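Cupin 2, conserved barrel (PDB 2OZJ) is of unknown function but belongs to the cupin superfamily, whose members share a small beta-barrel domain. Local coordinates at residues L14-A17 / S18-E21. Numbering follows the deposited sequence.
Sequences LPLA and SLIE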
# COMPACT_ATOMS: atom_id res chain seq x y z
N LEU A 14 -7.61 8.73 7.04
CA LEU A 14 -8.82 8.17 6.51
C LEU A 14 -8.47 6.78 6.03
O LEU A 14 -7.34 6.55 5.61
CB LEU A 14 -9.37 9.01 5.34
CG LEU A 14 -9.71 10.48 5.60
CD1 LEU A 14 -9.96 11.21 4.26
CD2 LEU A 14 -10.90 10.62 6.51
N PRO A 15 -9.46 5.89 6.00
CA PRO A 15 -9.27 4.60 5.38
C PRO A 15 -9.08 4.80 3.90
O PRO A 15 -9.75 5.62 3.25
CB PRO A 15 -10.61 3.89 5.63
CG PRO A 15 -11.38 4.72 6.49
CD PRO A 15 -10.83 6.07 6.50
N LEU A 16 -8.18 4.02 3.33
CA LEU A 16 -7.82 4.15 1.98
C LEU A 16 -9.02 3.91 1.03
O LEU A 16 -9.26 4.66 0.07
CB LEU A 16 -6.66 3.17 1.75
CG LEU A 16 -5.78 3.36 0.57
CD1 LEU A 16 -5.18 4.75 0.43
CD2 LEU A 16 -4.68 2.24 0.73
N ALA A 17 -9.86 2.95 1.40
CA ALA A 17 -11.07 2.65 0.63
C ALA A 17 -12.02 3.85 0.55
O ALA A 17 -12.79 4.00 -0.39
CB ALA A 17 -11.81 1.47 1.24
N SER A 18 -12.00 4.70 1.56
CA SER A 18 -12.90 5.85 1.60
C SER A 18 -12.49 6.96 0.61
O SER A 18 -13.26 7.90 0.42
CB SER A 18 -13.05 6.37 3.05
OG SER A 18 -11.95 7.15 3.40
N LEU A 19 -11.31 6.89 0.01
CA LEU A 19 -10.81 7.94 -0.86
C LEU A 19 -11.34 7.81 -2.31
O LEU A 19 -11.17 8.72 -3.09
CB LEU A 19 -9.30 8.00 -0.87
CG LEU A 19 -8.61 8.28 0.48
CD1 LEU A 19 -7.12 8.24 0.23
CD2 LEU A 19 -9.03 9.60 1.08
N ILE A 20 -11.98 6.69 -2.62
CA ILE A 20 -12.54 6.45 -3.97
C ILE A 20 -13.91 5.77 -3.85
O ILE A 20 -14.10 4.87 -3.04
CB ILE A 20 -11.55 5.65 -4.87
CG1 ILE A 20 -11.90 5.77 -6.35
CG2 ILE A 20 -11.44 4.17 -4.48
CD1 ILE A 20 -10.75 5.31 -7.24
N GLU A 21 -14.88 6.21 -4.65
CA GLU A 21 -16.16 5.50 -4.72
C GLU A 21 -16.06 4.27 -5.61
O GLU A 21 -15.08 4.09 -6.31
CB GLU A 21 -17.25 6.43 -5.24
CG GLU A 21 -17.46 7.60 -4.28
CD GLU A 21 -18.06 8.82 -4.96
OE1 GLU A 21 -17.38 9.46 -5.79
OE2 GLU A 21 -19.21 9.14 -4.66
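The flat peptide carbonyl of Pro15 meets Ser18 twice: OG of Ser18 lies in its plane, on a lone pair, 2.7 Å from O of Pro15, whereas N of Ser18 stands above the plane, 58° out of it, at 3.0 Å from the same oxygen. Two donors from one residue thus grip a single acceptor where a short 3-10 turn, residues 16-19, leaves strand 14-15 of this cupin barrel protein. N of Leu19 bonds in turn to O of Leu16, nearly straight with an N-H...O angle of 164°, and both backbone bonds run from residue i+3 to residue i. Serine suits its place because its short hydroxyl, set between backbone N and carbonyl carbon (chi1 79°), reaches back to the carbonyl three residues earlier; OG of Ser18 also lies 3.5 Å from CD of Pro15. Leu14 and Pro15 pair antiparallel with a strand of the second subunit, and Leu16 packs on Val85 of that chain. The forked side chain of Leu19 suits its place because each methyl finds a different leucine: CD2 meets CD1 of Leu14 at 3.7 Å, the side chains crossing at about a right angle, while CD1 lies 4.0 Å from CD1 of Leu16. Leu19 also touches Met30 and Leu42, on strands 28-34 and 38-46. Where the turn ends, O of Ala17 and O of Ile20 come within 3.1 Å, a repulsion probably eased by NZ of Lys103, which bonds to O of Ala17 and only weakly to O of Ile20.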